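Local coordinates for protein malyl-CoA lyase/beta-methylmalyl-CoA lyase (Methylobacterium extorquens, PDB 5UGR) that belongs to the HpcH/HpaI aldolase and citrate lyase family of TIM-barrel enzymes and carries a magnesium ion in an acidic site, at residues G180-V188 and Q199-L207; G22-A32 and N58-W68. One frame throughout, in Å; residues are numbered along the deposited sequence.

How the contacts relate
Both contacts belong to the same family region, but they sit about 39 Å apart between centres and share no element. Contact 2 (22-32 with 58-68) lies on the outside of the barrel, where the helices following the first two strands pack side by side; it is mostly apolar, and its single cross-segment hydrogen bond comes from a side-chain amide. Contact 1 (180-188 with 199-207) is the base of a beta hairpin between the sixth and seventh strands of the barrel, rich in backbone hydrogen bonds. Each is partly buried, yet neighbouring subunits cover much of contact 1, whereas no other chain of the assembly touches contact 2.

Contact 1: residues G180-V188 and Q199-L207; sequences GGVNADYSV and QTHWQDPWL
V188 and H201 form the antiparallel hydrogen-bonded pair of a short hairpin: V188 N donates to H201 O and H201 N to V188 O, both at 2.9 Å. H201 O has a second donor. The bent side chain of Q203 turns back so that its NE2 lies 2.9 Å from H201 O, above the carbonyl plane and on the face opposite V188 N. NE2 also donates to W202 O of a neighbouring subunit, so this one amide links H201 O with the next subunit.

Beyond the non-hydrogen-bonded pair S187-W202, Q203 N donates to Y186 O at 2.9 Å. With chi1 at 62°, S187 OG points back to the turn and donates to A184 O at 2.7 Å, adding to the Y186 N to N183 O bond that closes the N183-Y186 turn. That turn lies on W202, with A184 CA 3.4 Å from the centroid of the six-membered ring and almost on its normal. V182 CG2 meets the rim of the same indole, near its plane. A water bridges the two segments by accepting from N183 N and donating to Q203 O.

Toward the helix that starts at L207, the Y186 ring lies against Q203 CB and the D204-P205 peptide. W206 NE1 donates to G181 O at 2.9 Å, in the carbonyl plane, while W206 N is taken by D204 OD1 in an Asx turn. The other carboxylate oxygen, D204 OD2, forms a salt bridge with R244. H201 ND1 accepts from W202 N of the second subunit, and the H201 rings of adjacent subunits meet edge to face. The polar groups described here find partners within the hairpin or across the subunit boundary, consistent with chemistry that serves oligomer assembly as well as the hairpin's own fold.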
loop_
_atom_site.group_PDB
_atom_site.type_symbol
_atom_site.label_atom_id
_atom_site.label_comp_id
_atom_site.label_asym_id
_atom_site.label_seq_id
_atom_site.Cartn_x
_atom_site.Cartn_y
_atom_site.Cartn_z
ATOM N N GLY A 180 11.107 -23.431 -23.747
ATOM C CA GLY A 180 12.144 -22.480 -23.937
ATOM C C GLY A 180 12.404 -22.305 -25.451
ATOM O O GLY A 180 11.628 -22.709 -26.375
ATOM N N GLY A 181 13.531 -21.702 -25.680
ATOM C CA GLY A 181 13.999 -21.375 -27.007
ATOM C C GLY A 181 13.502 -20.052 -27.550
ATOM O O GLY A 181 12.900 -19.275 -26.842
ATOM N N VAL A 182 13.782 -19.845 -28.816
ATOM C CA VAL A 182 13.546 -18.601 -29.512
ATOM C C VAL A 182 12.482 -18.805 -30.642
ATOM O O VAL A 182 11.888 -19.904 -30.792
ATOM C CB VAL A 182 14.866 -17.981 -29.960
ATOM C CG1 VAL A 182 15.679 -17.590 -28.727
ATOM C CG2 VAL A 182 15.606 -18.935 -30.856
ATOM N N ASN A 183 12.193 -17.737 -31.355
ATOM C CA ASN A 183 11.060 -17.741 -32.271
ATOM C C ASN A 183 11.318 -16.813 -33.439
ATOM O O ASN A 183 11.544 -15.598 -33.214
ATOM C CB ASN A 183 9.831 -17.268 -31.469
ATOM C CG ASN A 183 8.513 -17.433 -32.188
ATOM O OD1 ASN A 183 7.432 -17.680 -31.541
ATOM N ND2 ASN A 183 8.535 -17.355 -33.448
ATOM N N ALA A 184 11.366 -17.329 -34.652
ATOM C CA ALA A 184 11.603 -16.487 -35.835
ATOM C C ALA A 184 10.661 -15.282 -35.958
ATOM O O ALA A 184 11.019 -14.292 -36.570
ATOM C CB ALA A 184 11.468 -17.313 -37.096
ATOM N N ASP A 185 9.443 -15.426 -35.431
ATOM C CA ASP A 185 8.468 -14.328 -35.439
ATOM C C ASP A 185 8.762 -13.269 -34.392
ATOM O O ASP A 185 8.254 -12.141 -34.520
ATOM C CB ASP A 185 7.042 -14.810 -35.233
ATOM C CG ASP A 185 6.463 -15.549 -36.441
ATOM O OD1 ASP A 185 6.895 -15.398 -37.606
ATOM O OD2 ASP A 185 5.490 -16.265 -36.206
ATOM N N TYR A 186 9.528 -13.612 -33.353
ATOM C CA TYR A 186 9.825 -12.600 -32.322
ATOM C C TYR A 186 11.137 -11.940 -32.785
ATOM O O TYR A 186 12.265 -12.286 -32.372
ATOM C CB TYR A 186 9.913 -13.186 -30.915
ATOM C CG TYR A 186 9.810 -12.087 -29.885
ATOM C CD1 TYR A 186 8.677 -11.324 -29.777
ATOM C CD2 TYR A 186 10.881 -11.739 -29.067
ATOM C CE1 TYR A 186 8.568 -10.248 -28.924
ATOM C CE2 TYR A 186 10.797 -10.664 -28.211
ATOM C CZ TYR A 186 9.634 -9.914 -28.117
ATOM O OH TYR A 186 9.513 -8.857 -27.244
ATOM N N SER A 187 10.950 -10.986 -33.720
ATOM C CA SER A 187 12.024 -10.427 -34.525
ATOM C C SER A 187 11.570 -9.094 -35.036
ATOM O O SER A 187 10.369 -8.811 -35.104
ATOM C CB SER A 187 12.365 -11.389 -35.691
ATOM O OG SER A 187 11.277 -11.596 -36.571
ATOM N N VAL A 188 12.573 -8.279 -35.379
ATOM C CA VAL A 188 12.306 -7.026 -36.058
ATOM C C VAL A 188 12.767 -7.068 -37.502
ATOM O O VAL A 188 13.774 -7.691 -37.844
ATOM C CB VAL A 188 12.858 -5.783 -35.347
ATOM C CG1 VAL A 188 12.275 -5.652 -33.932
ATOM C CG2 VAL A 188 14.378 -5.771 -35.365
ATOM N N GLN A 199 16.669 -6.545 -43.163
ATOM C CA GLN A 199 17.147 -7.726 -42.429
ATOM C C GLN A 199 16.106 -8.094 -41.369
ATOM O O GLN A 199 15.301 -7.239 -40.949
ATOM C CB GLN A 199 18.459 -7.452 -41.711
ATOM C CG GLN A 199 19.550 -6.974 -42.612
ATOM C CD GLN A 199 19.735 -7.716 -43.853
ATOM O OE1 GLN A 199 19.715 -8.981 -43.876
ATOM N NE2 GLN A 199 19.959 -6.957 -44.942
ATOM N N THR A 200 16.157 -9.341 -40.921
ATOM C CA THR A 200 15.327 -9.815 -39.810
ATOM C C THR A 200 16.285 -10.104 -38.654
ATOM O O THR A 200 17.080 -11.061 -38.713
ATOM C CB THR A 200 14.498 -11.036 -40.222
ATOM O OG1 THR A 200 13.574 -10.648 -41.261
ATOM C CG2 THR A 200 13.746 -11.622 -39.035
ATOM N N HIS A 201 16.142 -9.325 -37.588
ATOM C CA HIS A 201 16.969 -9.468 -36.389
ATOM C C HIS A 201 16.137 -10.029 -35.237
ATOM O O HIS A 201 15.128 -9.448 -34.819
ATOM C CB HIS A 201 17.631 -8.160 -36.009
ATOM C CG HIS A 201 18.651 -7.726 -37.020
ATOM N ND1 HIS A 201 19.166 -6.463 -37.047
ATOM C CD2 HIS A 201 19.297 -8.413 -37.993
ATOM C CE1 HIS A 201 20.044 -6.361 -38.021
ATOM N NE2 HIS A 201 20.151 -7.533 -38.605
ATOM N N TRP A 202 16.526 -11.208 -34.784
ATOM C CA TRP A 202 15.753 -11.912 -33.776
ATOM C C TRP A 202 15.921 -11.272 -32.417
ATOM O O TRP A 202 16.999 -10.743 -32.091
ATOM C CB TRP A 202 16.088 -13.400 -33.733
ATOM C CG TRP A 202 15.766 -14.188 -34.972
ATOM C CD1 TRP A 202 15.917 -13.804 -36.273
ATOM C CD2 TRP A 202 15.360 -15.556 -35.003
ATOM N NE1 TRP A 202 15.639 -14.859 -37.110
ATOM C CE2 TRP A 202 15.298 -15.953 -36.358
ATOM C CE3 TRP A 202 15.062 -16.488 -34.019
ATOM C CZ2 TRP A 202 14.911 -17.240 -36.734
ATOM C CZ3 TRP A 202 14.688 -17.773 -34.405
ATOM C CH2 TRP A 202 14.614 -18.125 -35.740
ATOM N N GLN A 203 14.840 -11.260 -31.661
ATOM C CA GLN A 203 14.811 -10.708 -30.315
ATOM C C GLN A 203 14.626 -11.817 -29.298
ATOM O O GLN A 203 14.401 -12.980 -29.655
ATOM C CB GLN A 203 13.687 -9.658 -30.178
ATOM C CG GLN A 203 13.696 -8.596 -31.251
ATOM C CD GLN A 203 14.889 -7.761 -31.292
ATOM O OE1 GLN A 203 15.290 -7.160 -30.292
ATOM N NE2 GLN A 203 15.538 -7.714 -32.543
ATOM N N ASP A 204 14.690 -11.448 -28.017
ATOM C CA ASP A 204 14.646 -12.436 -26.927
ATOM C C ASP A 204 13.254 -12.412 -26.314
ATOM O O ASP A 204 12.931 -11.501 -25.566
ATOM C CB ASP A 204 15.712 -12.083 -25.898
ATOM C CG ASP A 204 15.783 -13.041 -24.732
ATOM O OD1 ASP A 204 14.916 -13.913 -24.591
ATOM O OD2 ASP A 204 16.741 -12.874 -23.939
ATOM N N PRO A 205 12.447 -13.477 -26.530
ATOM C CA PRO A 205 11.073 -13.470 -26.020
ATOM C C PRO A 205 10.974 -13.496 -24.507
ATOM O O PRO A 205 9.911 -13.199 -23.960
ATOM C CB PRO A 205 10.455 -14.739 -26.596
ATOM C CG PRO A 205 11.565 -15.526 -27.074
ATOM C CD PRO A 205 12.789 -14.709 -27.229
ATOM N N TRP A 206 12.060 -13.870 -23.837
ATOM C CA TRP A 206 12.069 -13.998 -22.383
ATOM C C TRP A 206 12.846 -12.885 -21.686
ATOM O O TRP A 206 13.005 -12.934 -20.461
ATOM C CB TRP A 206 12.574 -15.392 -21.950
ATOM C CG TRP A 206 12.097 -16.500 -22.834
ATOM C CD1 TRP A 206 12.875 -17.286 -23.654
ATOM C CD2 TRP A 206 10.727 -16.848 -23.116
ATOM N NE1 TRP A 206 12.070 -18.135 -24.361
ATOM C CE2 TRP A 206 10.750 -17.885 -24.062
ATOM C CE3 TRP A 206 9.503 -16.440 -22.602
ATOM C CZ2 TRP A 206 9.573 -18.446 -24.574
ATOM C CZ3 TRP A 206 8.347 -17.001 -23.133
ATOM C CH2 TRP A 206 8.403 -17.978 -24.099
ATOM N N LEU A 207 13.315 -11.883 -22.439
ATOM C CA LEU A 207 14.121 -10.787 -21.872
ATOM C C LEU A 207 13.373 -10.100 -20.753
ATOM O O LEU A 207 13.917 -9.886 -19.653
ATOM C CB LEU A 207 14.503 -9.795 -22.982
ATOM C CG LEU A 207 15.414 -8.643 -22.581
ATOM C CD1 LEU A 207 16.199 -8.167 -23.801
ATOM C CD2 LEU A 207 14.675 -7.491 -21.918
HETATM O O HOH W 1 13.446 -15.011 -31.148
#

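Contact 2: residues G22-A32 and N58-W68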
loop_
_atom_site.group_PDB
_atom_site.type_symbol
_atom_site.label_atom_id
_atom_site.label_comp_id
_atom_site.label_asym_id
_atom_site.label_seq_id
_atom_site.Cartn_x
_atom_site.Cartn_y
_atom_site.Cartn_z
ATOM N N GLY A 22 9.160 -38.113 -9.192
ATOM C CA GLY A 22 9.036 -39.057 -8.067
ATOM C C GLY A 22 8.419 -40.386 -8.421
ATOM O O GLY A 22 8.411 -41.345 -7.602
ATOM N N SER A 23 7.798 -40.417 -9.583
ATOM C CA SER A 23 7.168 -41.622 -10.088
ATOM C C SER A 23 8.177 -42.611 -10.659
ATOM O O SER A 23 7.761 -43.685 -11.039
ATOM C CB SER A 23 6.104 -41.266 -11.114
ATOM O OG SER A 23 6.656 -40.407 -12.090
ATOM N N ASN A 24 9.458 -42.259 -10.703
ATOM C CA ASN A 24 10.465 -43.119 -11.265
ATOM C C ASN A 24 11.607 -43.368 -10.278
ATOM O O ASN A 24 12.633 -42.662 -10.292
ATOM C CB ASN A 24 10.963 -42.541 -12.576
ATOM C CG ASN A 24 11.776 -43.582 -13.397
ATOM O OD1 ASN A 24 12.492 -44.405 -12.836
ATOM N ND2 ASN A 24 11.610 -43.577 -14.715
ATOM N N PRO A 25 11.490 -44.432 -9.460
ATOM C CA PRO A 25 12.533 -44.707 -8.492
ATOM C C PRO A 25 13.886 -45.019 -9.103
ATOM O O PRO A 25 14.890 -44.721 -8.469
ATOM C CB PRO A 25 12.001 -45.938 -7.741
ATOM C CG PRO A 25 10.555 -45.826 -7.850
ATOM C CD PRO A 25 10.297 -45.251 -9.202
ATOM N N THR A 26 13.908 -45.582 -10.314
ATOM C CA THR A 26 15.165 -45.908 -10.997
ATOM C C THR A 26 15.886 -44.634 -11.369
ATOM O O THR A 26 17.079 -44.490 -11.119
ATOM C CB THR A 26 14.880 -46.797 -12.228
ATOM O OG1 THR A 26 14.274 -48.012 -11.761
ATOM C CG2 THR A 26 16.178 -47.118 -13.034
ATOM N N PHE A 27 15.125 -43.659 -11.893
ATOM C CA PHE A 27 15.694 -42.369 -12.260
ATOM C C PHE A 27 16.161 -41.659 -11.012
ATOM O O PHE A 27 17.254 -41.041 -10.993
ATOM C CB PHE A 27 14.667 -41.567 -13.021
ATOM C CG PHE A 27 14.417 -42.038 -14.447
ATOM C CD1 PHE A 27 14.983 -43.211 -14.964
ATOM C CD2 PHE A 27 13.529 -41.298 -15.282
ATOM C CE1 PHE A 27 14.703 -43.621 -16.265
ATOM C CE2 PHE A 27 13.265 -41.715 -16.579
ATOM C CZ PHE A 27 13.859 -42.871 -17.068
ATOM N N MET A 28 15.397 -41.758 -9.922
ATOM C CA MET A 28 15.892 -41.142 -8.676
ATOM C C MET A 28 17.203 -41.718 -8.201
ATOM O O MET A 28 18.136 -40.985 -7.813
ATOM C CB MET A 28 14.895 -41.135 -7.515
ATOM C CG MET A 28 13.688 -40.262 -7.811
ATOM S SD MET A 28 12.613 -39.964 -6.390
ATOM C CE MET A 28 11.751 -41.531 -6.310
ATOM N N GLU A 29 17.300 -43.038 -8.255
ATOM C CA GLU A 29 18.576 -43.679 -7.875
ATOM C C GLU A 29 19.756 -43.223 -8.736
ATOM O O GLU A 29 20.827 -42.907 -8.214
ATOM C CB GLU A 29 18.445 -45.219 -7.865
ATOM C CG GLU A 29 19.743 -45.916 -7.404
ATOM C CD GLU A 29 19.528 -47.356 -7.006
ATOM O OE1 GLU A 29 20.354 -47.871 -6.187
ATOM O OE2 GLU A 29 18.549 -47.984 -7.522
ATOM N N LYS A 30 19.559 -43.211 -10.054
ATOM C CA LYS A 30 20.599 -42.783 -10.970
ATOM C C LYS A 30 20.961 -41.333 -10.663
ATOM O O LYS A 30 22.129 -40.972 -10.694
ATOM C CB LYS A 30 20.099 -42.933 -12.397
ATOM C CG LYS A 30 21.081 -42.546 -13.498
ATOM C CD LYS A 30 20.561 -43.042 -14.859
ATOM C CE LYS A 30 21.312 -42.446 -16.056
ATOM N NZ LYS A 30 21.137 -40.967 -16.224
ATOM N N SER A 31 19.969 -40.509 -10.305
ATOM C CA SER A 31 20.261 -39.050 -10.057
ATOM C C SER A 31 21.113 -38.789 -8.850
ATOM O O SER A 31 21.845 -37.801 -8.800
ATOM C CB SER A 31 18.975 -38.244 -9.952
ATOM O OG SER A 31 18.306 -38.420 -8.715
ATOM N N ALA A 32 21.094 -39.712 -7.878
ATOM C CA ALA A 32 21.832 -39.481 -6.654
ATOM C C ALA A 32 23.331 -39.467 -6.882
ATOM O O ALA A 32 24.048 -38.800 -6.126
ATOM C CB ALA A 32 21.486 -40.530 -5.603
ATOM N N ASN A 58 7.448 -42.942 -2.821
ATOM C CA ASN A 58 8.734 -43.170 -3.481
ATOM C C ASN A 58 9.753 -42.155 -3.025
ATOM O O ASN A 58 10.925 -42.502 -2.724
ATOM C CB ASN A 58 8.636 -43.122 -4.995
ATOM C CG ASN A 58 7.765 -44.228 -5.603
ATOM O OD1 ASN A 58 7.494 -45.279 -4.984
ATOM N ND2 ASN A 58 7.367 -44.010 -6.837
ATOM N N ILE A 59 9.316 -40.882 -2.963
ATOM C CA ILE A 59 10.247 -39.850 -2.541
ATOM C C ILE A 59 10.710 -39.937 -1.078
ATOM O O ILE A 59 11.860 -39.706 -0.743
ATOM C CB ILE A 59 9.603 -38.440 -2.867
ATOM C CG1 ILE A 59 9.676 -38.228 -4.386
ATOM C CG2 ILE A 59 10.332 -37.318 -2.118
ATOM C CD1 ILE A 59 8.921 -37.012 -4.915
ATOM N N ILE A 60 9.800 -40.336 -0.206
ATOM C CA ILE A 60 10.166 -40.548 1.168
ATOM C C ILE A 60 11.269 -41.627 1.248
ATOM O O ILE A 60 12.288 -41.462 1.929
ATOM C CB ILE A 60 8.933 -40.938 2.004
ATOM C CG1 ILE A 60 8.035 -39.692 2.220
ATOM C CG2 ILE A 60 9.377 -41.494 3.348
ATOM C CD1 ILE A 60 6.682 -39.972 2.837
ATOM N N GLN A 61 11.052 -42.713 0.523
ATOM C CA GLN A 61 12.028 -43.824 0.518
ATOM C C GLN A 61 13.362 -43.325 -0.068
ATOM O O GLN A 61 14.452 -43.560 0.518
ATOM C CB GLN A 61 11.458 -45.055 -0.251
ATOM C CG GLN A 61 12.544 -46.061 -0.634
ATOM C CD GLN A 61 12.026 -47.379 -1.144
ATOM O OE1 GLN A 61 12.404 -48.398 -0.628
ATOM N NE2 GLN A 61 11.178 -47.368 -2.182
ATOM N N ALA A 62 13.276 -42.552 -1.187
ATOM C CA ALA A 62 14.500 -42.106 -1.838
ATOM C C ALA A 62 15.288 -41.126 -0.935
ATOM O O ALA A 62 16.526 -41.255 -0.802
ATOM C CB ALA A 62 14.180 -41.440 -3.173
ATOM N N LEU A 63 14.601 -40.181 -0.305
ATOM C CA LEU A 63 15.287 -39.257 0.562
ATOM C C LEU A 63 15.908 -39.908 1.780
ATOM O O LEU A 63 16.967 -39.481 2.240
ATOM C CB LEU A 63 14.353 -38.114 1.035
ATOM C CG LEU A 63 14.011 -37.071 -0.018
ATOM C CD1 LEU A 63 12.836 -36.260 0.481
ATOM C CD2 LEU A 63 15.209 -36.204 -0.270
ATOM N N ASN A 64 15.275 -40.975 2.273
ATOM C CA ASN A 64 15.781 -41.652 3.453
ATOM C C ASN A 64 16.834 -42.687 3.197
ATOM O O ASN A 64 17.675 -42.945 4.088
ATOM C CB ASN A 64 14.602 -42.260 4.169
ATOM C CG ASN A 64 13.804 -41.220 4.932
ATOM O OD1 ASN A 64 14.271 -40.107 5.198
ATOM N ND2 ASN A 64 12.621 -41.577 5.301
ATOM N N ASP A 65 16.797 -43.301 2.014
ATOM C CA ASP A 65 17.669 -44.479 1.725
ATOM C C ASP A 65 18.894 -44.238 0.802
ATOM O O ASP A 65 19.860 -45.005 0.856
ATOM C CB ASP A 65 16.836 -45.594 1.050
ATOM C CG ASP A 65 15.785 -46.165 1.923
ATOM O OD1 ASP A 65 15.749 -45.873 3.133
ATOM O OD2 ASP A 65 14.983 -46.944 1.345
ATOM N N LEU A 66 18.785 -43.249 -0.100
ATOM C CA LEU A 66 19.806 -43.122 -1.135
ATOM C C LEU A 66 20.888 -42.193 -0.630
ATOM O O LEU A 66 20.705 -41.422 0.324
ATOM C CB LEU A 66 19.186 -42.538 -2.418
ATOM C CG LEU A 66 18.201 -43.461 -3.121
ATOM C CD1 LEU A 66 17.630 -42.868 -4.404
ATOM C CD2 LEU A 66 18.782 -44.857 -3.391
ATOM N N ASP A 67 22.034 -42.264 -1.269
ATOM C CA ASP A 67 23.153 -41.409 -0.898
ATOM C C ASP A 67 23.218 -40.210 -1.824
ATOM O O ASP A 67 23.730 -40.302 -2.947
ATOM C CB ASP A 67 24.441 -42.238 -0.996
ATOM C CG ASP A 67 25.700 -41.456 -0.619
ATOM O OD1 ASP A 67 25.651 -40.240 -0.288
ATOM O OD2 ASP A 67 26.769 -42.098 -0.612
ATOM N N TRP A 68 22.788 -39.060 -1.303
ATOM C CA TRP A 68 22.714 -37.846 -2.087
ATOM C C TRP A 68 23.971 -36.984 -1.911
ATOM O O TRP A 68 24.059 -35.824 -2.426
ATOM C CB TRP A 68 21.464 -37.024 -1.670
ATOM C CG TRP A 68 20.166 -37.766 -1.912
ATOM C CD1 TRP A 68 19.428 -38.390 -0.967
ATOM C CD2 TRP A 68 19.516 -37.984 -3.143
ATOM N NE1 TRP A 68 18.361 -38.991 -1.528
ATOM C CE2 TRP A 68 18.381 -38.764 -2.877
ATOM C CE3 TRP A 68 19.781 -37.616 -4.456
ATOM C CZ2 TRP A 68 17.463 -39.117 -3.858
ATOM C CZ3 TRP A 68 18.876 -37.991 -5.439
ATOM C CH2 TRP A 68 17.726 -38.759 -5.129
#
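N58 ND2 donates to G22 O at 3.0 Å, the donor lying in the carbonyl plane and the acceptor in the amide plane. The other end of that amide, N58 OD1, is taken by Q54. G22 CA also rests on I59 CD1, so the two segments come close just before the first helix begins. P25, in the first turn of that helix, lays its CG against the N58 amide.

M28 then reaches toward helix 58-65: its chain bends at the last torsion (chi3 -77°), setting SD against I59 CG1 and A62 CB, and CE against N58 CB at 3.7 Å. At the next residue, E29 CA meets L66 CD1. S31 OG, which donates to M28 O, lies at the edge of the W68 indole, 3.4 Å from CZ3. A32 CB sits over a face of that ring, 3.9 Å from the six-membered centroid. W68 NE1 donates to A62 O, from the face opposite L66 N, and so helps set the turn of the ring.

The axes of helices 25-32 and 58-65 approach to 10.6 Å, inclined at 24°, with M28 and I59 also touching L41 of strand 38-42: the packing of consecutive helices around a TIM barrel.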